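Local coordinates for protein ribosome-associated factor Y (Coxiella burnetii, PDB 3TQM) that probably binds the ribosome and helps keep it in an inactive, paired 100S state, as a short hibernation-promoting factor of the HPF/YfiA family, at residues His2-Gln8 against Asn36-His42; Leu56-Ile61 against Gln84-Tyr88; Ile61-Ala65 against Leu77-Leu81. All coordinates share one frame; numbering follows the deposited sequence. Where two conformers were deposited one is given.

Contact 1 (His2-Gln8 against Asn36-His42)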
loop_
_atom_site.group_PDB
_atom_site.type_symbol
_atom_site.label_atom_id
_atom_site.label_comp_id
_atom_site.label_asym_id
_atom_site.label_seq_id
_atom_site.Cartn_x
_atom_site.Cartn_y
_atom_site.Cartn_z
ATOM N N HIS A 2 1.258 -9.434 -7.914
ATOM C CA HIS A 2 0.119 -9.996 -7.208
ATOM C C HIS A 2 -0.294 -9.118 -6.027
ATOM O O HIS A 2 0.506 -8.852 -5.125
ATOM C CB HIS A 2 0.424 -11.413 -6.735
ATOM C CG HIS A 2 -0.760 -12.117 -6.151
ATOM N ND1 HIS A 2 -1.959 -12.245 -6.823
ATOM C CD2 HIS A 2 -0.936 -12.733 -4.957
ATOM C CE1 HIS A 2 -2.819 -12.908 -6.070
ATOM N NE2 HIS A 2 -2.222 -13.216 -4.932
ATOM N N ILE A 3 -1.548 -8.676 -6.041
ATOM C CA ILE A 3 -2.070 -7.793 -5.004
ATOM C C ILE A 3 -3.209 -8.446 -4.226
ATOM O O ILE A 3 -4.218 -8.850 -4.801
ATOM C CB ILE A 3 -2.579 -6.472 -5.605
ATOM C CG1 ILE A 3 -1.420 -5.688 -6.227
ATOM C CG2 ILE A 3 -3.275 -5.635 -4.543
ATOM C CD1 ILE A 3 -1.844 -4.385 -6.863
ATOM N N GLN A 4 -3.039 -8.543 -2.912
ATOM C CA GLN A 4 -4.094 -9.041 -2.040
ATOM C C GLN A 4 -4.541 -7.946 -1.082
ATOM O O GLN A 4 -3.713 -7.265 -0.482
ATOM C CB GLN A 4 -3.625 -10.269 -1.263
ATOM C CG GLN A 4 -4.697 -10.872 -0.361
ATOM C CD GLN A 4 -4.183 -12.037 0.463
ATOM O OE1 GLN A 4 -3.043 -12.476 0.294
ATOM N NE2 GLN A 4 -5.020 -12.545 1.362
HETATM N N MSE A 5 -5.853 -7.778 -0.940
HETATM C CA MSE A 5 -6.398 -6.741 -0.066
HETATM C C MSE A 5 -7.334 -7.320 0.990
HETATM O O MSE A 5 -8.241 -8.095 0.682
HETATM C CB MSE A 5 -7.137 -5.677 -0.877
HETATM C CG MSE A 5 -6.298 -5.025 -1.961
HETATM SE SE MSE A 5 -7.127 -3.390 -2.624
HETATM C CE MSE A 5 -5.970 -3.072 -4.165
ATOM N N THR A 6 -7.112 -6.933 2.240
ATOM C CA THR A 6 -7.934 -7.406 3.342
ATOM C C THR A 6 -8.511 -6.239 4.137
ATOM O O THR A 6 -7.778 -5.354 4.581
ATOM C CB THR A 6 -7.124 -8.305 4.294
ATOM O OG1 THR A 6 -6.548 -9.394 3.559
ATOM C CG2 THR A 6 -8.024 -8.848 5.400
ATOM N N GLY A 7 -9.828 -6.237 4.302
ATOM C CA GLY A 7 -10.481 -5.259 5.149
ATOM C C GLY A 7 -10.676 -5.834 6.537
ATOM O O GLY A 7 -11.398 -6.810 6.720
ATOM N N GLN A 8 -10.020 -5.238 7.522
ATOM C CA GLN A 8 -10.152 -5.704 8.893
ATOM C C GLN A 8 -11.159 -4.846 9.651
ATOM O O GLN A 8 -10.828 -3.771 10.151
ATOM C CB GLN A 8 -8.805 -5.693 9.609
ATOM C CG GLN A 8 -8.842 -6.371 10.964
ATOM C CD GLN A 8 -7.726 -5.910 11.874
ATOM O OE1 GLN A 8 -7.167 -4.827 11.694
ATOM N NE2 GLN A 8 -7.394 -6.731 12.863
ATOM N N ASN A 36 4.848 -9.831 -4.469
ATOM C CA ASN A 36 3.598 -9.808 -3.714
ATOM C C ASN A 36 3.365 -8.517 -2.935
ATOM O O ASN A 36 4.265 -8.002 -2.268
ATOM C CB ASN A 36 3.533 -10.982 -2.735
ATOM C CG ASN A 36 3.411 -12.318 -3.431
ATOM O OD1 ASN A 36 2.337 -12.687 -3.909
ATOM N ND2 ASN A 36 4.511 -13.065 -3.477
ATOM N N ILE A 37 2.142 -8.011 -3.012
ATOM C CA ILE A 37 1.730 -6.885 -2.192
ATOM C C ILE A 37 0.471 -7.263 -1.434
ATOM O O ILE A 37 -0.551 -7.582 -2.041
ATOM C CB ILE A 37 1.416 -5.648 -3.036
ATOM C CG1 ILE A 37 2.639 -5.229 -3.849
ATOM C CG2 ILE A 37 0.945 -4.509 -2.143
ATOM C CD1 ILE A 37 2.505 -3.855 -4.462
ATOM N N HIS A 38 0.543 -7.237 -0.108
ATOM C CA HIS A 38 -0.639 -7.480 0.704
ATOM C C HIS A 38 -1.026 -6.207 1.448
ATOM O O HIS A 38 -0.262 -5.699 2.270
ATOM C CB HIS A 38 -0.420 -8.639 1.677
ATOM C CG HIS A 38 -1.684 -9.143 2.303
ATOM N ND1 HIS A 38 -1.755 -10.344 2.976
ATOM C CD2 HIS A 38 -2.928 -8.609 2.357
ATOM C CE1 HIS A 38 -2.985 -10.528 3.418
ATOM N NE2 HIS A 38 -3.719 -9.490 3.057
ATOM N N ILE A 39 -2.212 -5.694 1.138
ATOM C CA ILE A 39 -2.711 -4.459 1.728
ATOM C C ILE A 39 -3.808 -4.743 2.745
ATOM O O ILE A 39 -4.676 -5.586 2.522
ATOM C CB ILE A 39 -3.265 -3.511 0.650
ATOM C CG1 ILE A 39 -2.166 -3.140 -0.337
ATOM C CG2 ILE A 39 -3.841 -2.252 1.278
ATOM C CD1 ILE A 39 -2.635 -2.207 -1.412
ATOM N N ILE A 40 -3.763 -4.029 3.863
ATOM C CA ILE A 40 -4.754 -4.197 4.913
ATOM C C ILE A 40 -5.375 -2.865 5.318
ATOM O O ILE A 40 -4.695 -1.979 5.841
ATOM C CB ILE A 40 -4.153 -4.892 6.144
ATOM C CG1 ILE A 40 -3.613 -6.271 5.758
ATOM C CG2 ILE A 40 -5.190 -5.013 7.248
ATOM C CD1 ILE A 40 -3.151 -7.094 6.929
ATOM N N PHE A 41 -6.672 -2.730 5.056
ATOM C CA PHE A 41 -7.421 -1.543 5.449
ATOM C C PHE A 41 -8.023 -1.749 6.837
ATOM O O PHE A 41 -8.445 -2.850 7.186
ATOM C CB PHE A 41 -8.541 -1.260 4.454
ATOM C CG PHE A 41 -8.062 -0.992 3.053
ATOM C CD1 PHE A 41 -7.794 -2.037 2.185
ATOM C CD2 PHE A 41 -7.887 0.305 2.602
ATOM C CE1 PHE A 41 -7.354 -1.793 0.899
ATOM C CE2 PHE A 41 -7.449 0.556 1.319
ATOM C CZ PHE A 41 -7.181 -0.494 0.464
ATOM N N HIS A 42 -8.026 -0.696 7.644
ATOM C CA HIS A 42 -8.697 -0.762 8.929
ATOM C C HIS A 42 -8.896 0.620 9.520
ATOM O O HIS A 42 -8.168 1.559 9.209
ATOM C CB HIS A 42 -7.961 -1.688 9.907
ATOM C CG HIS A 42 -6.488 -1.436 9.997
ATOM N ND1 HIS A 42 -5.618 -1.722 8.966
ATOM C CD2 HIS A 42 -5.728 -0.951 11.007
ATOM C CE1 HIS A 42 -4.388 -1.410 9.333
ATOM N NE2 HIS A 42 -4.428 -0.941 10.567
#

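Contact 2 (Leu56-Ile61 against Gln84-Tyr88)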
loop_
_atom_site.group_PDB
_atom_site.type_symbol
_atom_site.label_atom_id
_atom_site.label_comp_id
_atom_site.label_asym_id
_atom_site.label_seq_id
_atom_site.Cartn_x
_atom_site.Cartn_y
_atom_site.Cartn_z
ATOM N N LEU A 56 10.003 -7.997 -2.250
ATOM C CA LEU A 56 10.968 -7.877 -3.330
ATOM C C LEU A 56 11.956 -9.025 -3.192
ATOM O O LEU A 56 11.981 -9.702 -2.163
ATOM C CB LEU A 56 11.713 -6.545 -3.233
ATOM C CG LEU A 56 10.877 -5.267 -3.280
ATOM C CD1 LEU A 56 11.472 -4.218 -2.356
ATOM C CD2 LEU A 56 10.746 -4.731 -4.703
ATOM N N PRO A 57 12.771 -9.261 -4.230
ATOM C CA PRO A 57 13.785 -10.315 -4.122
ATOM C C PRO A 57 14.829 -9.972 -3.060
ATOM O O PRO A 57 15.599 -9.025 -3.232
ATOM C CB PRO A 57 14.425 -10.332 -5.516
ATOM C CG PRO A 57 13.389 -9.731 -6.420
ATOM C CD PRO A 57 12.725 -8.678 -5.583
ATOM N N GLY A 58 14.841 -10.730 -1.967
ATOM C CA GLY A 58 15.848 -10.560 -0.933
ATOM C C GLY A 58 15.435 -9.718 0.258
ATOM O O GLY A 58 16.121 -9.712 1.277
ATOM N N SER A 59 14.321 -9.003 0.142
ATOM C CA SER A 59 13.882 -8.125 1.223
ATOM C C SER A 59 12.375 -7.908 1.256
ATOM O O SER A 59 11.651 -8.359 0.372
ATOM C CB SER A 59 14.608 -6.775 1.150
ATOM O OG SER A 59 14.431 -6.168 -0.122
ATOM N N THR A 60 11.915 -7.211 2.290
ATOM C CA THR A 60 10.495 -6.957 2.472
ATOM C C THR A 60 10.269 -5.542 2.991
ATOM O O THR A 60 10.954 -5.091 3.910
ATOM C CB THR A 60 9.868 -7.960 3.456
ATOM O OG1 THR A 60 10.085 -9.293 2.983
ATOM C CG2 THR A 60 8.376 -7.716 3.597
ATOM N N ILE A 61 9.308 -4.841 2.397
ATOM C CA ILE A 61 8.963 -3.493 2.831
ATOM C C ILE A 61 7.628 -3.479 3.569
ATOM O O ILE A 61 6.617 -3.948 3.046
ATOM C CB ILE A 61 8.894 -2.516 1.638
ATOM C CG1 ILE A 61 10.284 -2.311 1.025
ATOM C CG2 ILE A 61 8.304 -1.182 2.068
ATOM C CD1 ILE A 61 10.310 -1.329 -0.138
ATOM N N GLN A 84 10.536 4.006 0.381
ATOM C CA GLN A 84 11.166 2.748 0.774
ATOM C C GLN A 84 11.731 1.983 -0.423
ATOM O O GLN A 84 12.749 1.296 -0.308
ATOM C CB GLN A 84 10.185 1.871 1.556
ATOM C CG GLN A 84 9.852 2.415 2.936
ATOM C CD GLN A 84 11.094 2.713 3.754
ATOM O OE1 GLN A 84 11.232 3.797 4.321
ATOM N NE2 GLN A 84 12.009 1.750 3.818
ATOM N N LEU A 85 11.065 2.108 -1.567
ATOM C CA LEU A 85 11.543 1.500 -2.799
ATOM C C LEU A 85 12.804 2.202 -3.302
ATOM O O LEU A 85 13.699 1.564 -3.851
ATOM C CB LEU A 85 10.453 1.521 -3.872
ATOM C CG LEU A 85 9.359 0.458 -3.745
ATOM C CD1 LEU A 85 8.138 0.826 -4.571
ATOM C CD2 LEU A 85 9.891 -0.912 -4.147
ATOM N N SER A 86 12.877 3.514 -3.109
ATOM C CA SER A 86 14.058 4.265 -3.521
ATOM C C SER A 86 15.277 3.910 -2.676
ATOM O O SER A 86 16.401 3.912 -3.175
ATOM C CB SER A 86 13.797 5.771 -3.491
ATOM O OG SER A 86 12.989 6.168 -4.587
ATOM N N LYS A 87 15.057 3.613 -1.399
ATOM C CA LYS A 87 16.139 3.145 -0.535
ATOM C C LYS A 87 16.581 1.750 -0.974
ATOM O O LYS A 87 17.776 1.463 -1.056
ATOM C CB LYS A 87 15.703 3.124 0.930
ATOM C CG LYS A 87 15.525 4.501 1.548
ATOM C CD LYS A 87 15.153 4.405 3.020
ATOM C CE LYS A 87 15.063 5.786 3.654
ATOM N NZ LYS A 87 14.640 5.721 5.085
ATOM N N TYR A 88 15.606 0.891 -1.247
ATOM C CA TYR A 88 15.873 -0.438 -1.766
ATOM C C TYR A 88 16.771 -0.357 -2.994
ATOM O O TYR A 88 17.798 -1.033 -3.076
ATOM C CB TYR A 88 14.555 -1.133 -2.120
ATOM C CG TYR A 88 14.705 -2.329 -3.027
ATOM C CD1 TYR A 88 15.004 -3.583 -2.510
ATOM C CD2 TYR A 88 14.541 -2.207 -4.400
ATOM C CE1 TYR A 88 15.140 -4.679 -3.336
ATOM C CE2 TYR A 88 14.676 -3.298 -5.234
ATOM C CZ TYR A 88 14.975 -4.532 -4.696
ATOM O OH TYR A 88 15.111 -5.624 -5.520
#

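Contact 3 (Ile61-Ala65 against Leu77-Leu81)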
loop_
_atom_site.group_PDB
_atom_site.type_symbol
_atom_site.label_atom_id
_atom_site.label_comp_id
_atom_site.label_asym_id
_atom_site.label_seq_id
_atom_site.Cartn_x
_atom_site.Cartn_y
_atom_site.Cartn_z
ATOM N N ILE A 61 9.308 -4.841 2.397
ATOM C CA ILE A 61 8.963 -3.493 2.831
ATOM C C ILE A 61 7.628 -3.479 3.569
ATOM O O ILE A 61 6.617 -3.948 3.046
ATOM C CB ILE A 61 8.894 -2.516 1.638
ATOM C CG1 ILE A 61 10.284 -2.311 1.025
ATOM C CG2 ILE A 61 8.304 -1.182 2.068
ATOM C CD1 ILE A 61 10.310 -1.329 -0.138
ATOM N N ASN A 62 7.632 -2.948 4.788
ATOM C CA ASN A 62 6.396 -2.728 5.535
ATOM C C ASN A 62 6.176 -1.239 5.773
ATOM O O ASN A 62 7.039 -0.562 6.334
ATOM C CB ASN A 62 6.417 -3.465 6.875
ATOM C CG ASN A 62 6.460 -4.970 6.714
ATOM O OD1 ASN A 62 5.448 -5.603 6.421
ATOM N ND2 ASN A 62 7.635 -5.554 6.911
ATOM N N ALA A 63 5.028 -0.731 5.337
ATOM C CA ALA A 63 4.716 0.684 5.490
ATOM C C ALA A 63 3.280 0.886 5.962
ATOM O O ALA A 63 2.386 0.126 5.595
ATOM C CB ALA A 63 4.952 1.420 4.179
ATOM N N GLN A 64 3.065 1.919 6.773
ATOM C CA GLN A 64 1.736 2.234 7.289
ATOM C C GLN A 64 1.478 3.739 7.290
ATOM O O GLN A 64 2.371 4.529 7.591
ATOM C CB GLN A 64 1.567 1.679 8.703
ATOM C CG GLN A 64 0.154 1.801 9.252
ATOM C CD GLN A 64 0.071 1.484 10.733
ATOM O OE1 GLN A 64 0.681 2.162 11.560
ATOM N NE2 GLN A 64 -0.682 0.445 11.074
ATOM N N ALA A 65 0.252 4.127 6.951
ATOM C CA ALA A 65 -0.150 5.529 6.975
ATOM C C ALA A 65 -1.586 5.648 7.465
ATOM O O ALA A 65 -2.318 4.658 7.494
ATOM C CB ALA A 65 -0.003 6.150 5.596
ATOM N N LEU A 77 0.239 6.386 1.787
ATOM C CA LEU A 77 0.977 5.130 1.860
ATOM C C LEU A 77 1.838 4.917 0.618
ATOM O O LEU A 77 2.912 4.318 0.695
ATOM C CB LEU A 77 0.022 3.951 2.045
ATOM C CG LEU A 77 0.678 2.577 2.203
ATOM C CD1 LEU A 77 1.644 2.572 3.378
ATOM C CD2 LEU A 77 -0.373 1.493 2.369
HETATM N N MSE A 78 1.363 5.406 -0.524
HETATM C CA MSE A 78 2.117 5.293 -1.767
HETATM C C MSE A 78 3.440 6.052 -1.680
HETATM O O MSE A 78 4.474 5.562 -2.126
HETATM C CB MSE A 78 1.295 5.795 -2.955
HETATM C CG MSE A 78 -0.003 5.040 -3.203
HETATM SE SE MSE A 78 0.241 3.127 -3.528
HETATM C CE MSE A 78 -0.168 2.457 -1.745
ATOM N N HIS A 79 3.400 7.251 -1.102
ATOM C CA HIS A 79 4.606 8.060 -0.934
ATOM C C HIS A 79 5.607 7.370 -0.019
ATOM O O HIS A 79 6.810 7.399 -0.267
ATOM C CB HIS A 79 4.271 9.446 -0.381
ATOM C CG HIS A 79 3.471 10.297 -1.316
ATOM N ND1 HIS A 79 4.004 10.847 -2.462
ATOM C CD2 HIS A 79 2.180 10.701 -1.270
ATOM C CE1 HIS A 79 3.074 11.549 -3.084
ATOM N NE2 HIS A 79 1.957 11.477 -2.382
ATOM N N LYS A 80 5.107 6.758 1.048
ATOM C CA LYS A 80 5.964 6.012 1.961
ATOM C C LYS A 80 6.571 4.797 1.262
ATOM O O LYS A 80 7.738 4.465 1.481
ATOM C CB LYS A 80 5.187 5.578 3.207
ATOM C CG LYS A 80 4.848 6.723 4.148
ATOM C CD LYS A 80 4.312 6.217 5.481
ATOM C CE LYS A 80 4.216 7.349 6.492
ATOM N NZ LYS A 80 3.797 6.873 7.839
ATOM N N LEU A 81 5.777 4.138 0.422
ATOM C CA LEU A 81 6.266 3.002 -0.347
ATOM C C LEU A 81 7.365 3.424 -1.319
ATOM O O LEU A 81 8.427 2.805 -1.371
ATOM C CB LEU A 81 5.126 2.324 -1.109
ATOM C CG LEU A 81 4.158 1.447 -0.321
ATOM C CD1 LEU A 81 3.252 0.684 -1.275
ATOM C CD2 LEU A 81 4.917 0.482 0.575
#

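Contact 1 (His2-Gln8 against Asn36-His42)
The carbonyl oxygen of Gln-4 takes the main-chain N-H of Ile-39 at 2.7 Å from N to O, and His-38 crowds the same oxygen with its CA and with ring atom CD2, the latter 3.2 Å from Gln-4 O. Further bonds of the same kind alternate direction along the pair: Ile-37 N gives to His-2 O, Gln-4 N to Ile-37 O, Thr-6 N to Ile-39 O, Phe-41 N to Thr-6 O and Gln-8 N to Phe-41 O. The imidazole of His-38 is held on two sides. Thr-6 OG1 sits in the ring plane at its edge, 2.9 Å from His-38 NE2, in a hydrogen bond whose donor could be either group. The extended Gln-4 chain, with CG anti to its backbone N (chi1 -178°), lays its amide on one ring face, CD 3.5 Å from His-38 CE1 and the two planes only 15° apart.

These two strands are the parallel pair of a beta-alpha-beta unit, with helix 14-24 as the crossover; 2-8 is an outermost strand of the sheet, and 36-44 also bonds to 47-56. Ile-3, Met-5, Ile-37, Ile-39 and Phe-41 lie on the helix-covered face, where Leu-24 packs on Ile-3 and Ile-39. Met-5, a selenomethionine, brings SE to the edge of the Phe-41 ring, 3.9 Å from Phe-41 CE1, a Met-aromatic contact. On the other face, near the start of the pair, Asn-36 OD1 meets the edge of the His-2 ring, 3.4 Å from His-2 CD2, with amide and ring nearly perpendicular at 87°.

Contact 2 (Leu56-Ile61 against Gln84-Tyr88)
With chi1 at 163°, Tyr-88 swings its ring away from its own backbone N and out from the helix so that one face meets Leu-56, while Leu-56 has CG anti to its carbonyl carbon (chi1 -59°), which directs CD1 over the ring. The result is a CH-pi contact: Leu-56 CD1 stands 3.8 Å from the centroid of the Tyr-88 ring, 18° off its normal, over the CG-CD1 side of the face. Ser-59 OG reaches the same ring at its edge, 3.6 Å from Tyr-88 CD1. At the far end, Pro-57 CD lies 3.9 Å from Tyr-88 OH, and that hydroxyl is hydrogen-bonded to Glu-33, tying the ring to the loop that precedes strand 36-44.

Leu-56 to Ser-59 form the type II beta turn of the hairpin joining strands 47-56 and 59-65, with Leu-56 N bonded to Ser-59 O and Gly-58 at the turn position that has positive phi. The last turns of helix 70-89 pack against this hairpin end. Leu-56 sends its other methyl to Leu-85, about one helical turn before Tyr-88, CD2 lying 4.0 Å from Leu-85 CD2. Farther along the strand, Ile-61 straddles Gln-84 with both branches: CG2 and CD1 each come 3.6 Å from Gln-84 CB, and CD1 also passes alongside the main chain there, before touching the side chain of Leu-85. Ile-27 packs on Leu-85 from the loop following helix 14-24.

Contact 3 (Ile61-Ala65 against Leu77-Leu81)
Ala-63 CB is wedged between two leucines one helical turn apart: Leu-77 CD1 at 3.6 Å and Leu-81 CD2 at 3.7 Å from it. Each leucine does this with a single methyl. Leu-77 reaches the strand because its CG points away from the backbone N (chi1 -177°), which carries CD1 along the main chain of Ala-63 to within 3.4 Å of Ala-63 O. Leu-81 CD2 also touches Ile-61 CG2, so one methyl covers two residues on the same strand face. At the other end, the small side chain of Ala-65 lets the helix come close: Ala-65 CB lies 3.8 Å from Leu-77 N, and the CA atoms of these two residues are 5.3 Å apart.

One polar bond accompanies this packing. Lys-80, extended beyond CG, runs along the strand flank until NZ meets Gln-64 O at 2.8 Å, its approach making a C=O...N angle of 161°. Its CD passes the same oxygen on the way, so the aliphatic stem lies against the backbone while the ammonium ties helix to strand.

Segments 61-65 and 77-81 run roughly antiparallel, with 150° between their N-to-C directions, as expected where strand 59-65 leads through a short connection into helix 70-89, which folds back across the sheet. The strand is an outermost one, fixed on its inner side by backbone bonds of Ile-61, Ala-63 and Ala-65 to Val-54, Ala-52 and Val-50. Leu-77 extends past the edge strand to touch Val-50 and Ala-52 on strand 47-56. Deeper between the two helices, Leu-24 of helix 14-24 packs on Leu-81 and on Met-78, a selenomethionine, while on the opposite strand face the Gln-64 side chain touches Ile-49.

Overall arrangement
The three contacts share one four-stranded sheet with both helices on one face. Contact 1 comes first along the chain and pairs the parallel strands at one side; contacts 2 and 3 both involve strand 59-65 and helix 70-89, contact 2 adding the preceding turn, with contact 3 nested inside the loop that contact 2 closes and Ile-61 common to both. Their centres lie about 11 Å apart, so they fix successive lengths of one helix. The centre of contact 1 lies about 18 Å from that of contact 2 and 13 Å from that of contact 3, yet His-42 and Gln-64 touch. Phe-41 also packs on the start of helix 70-89, within a single beta-alpha-beta-beta-beta-alpha domain, consistent with a small ribosome-associated factor.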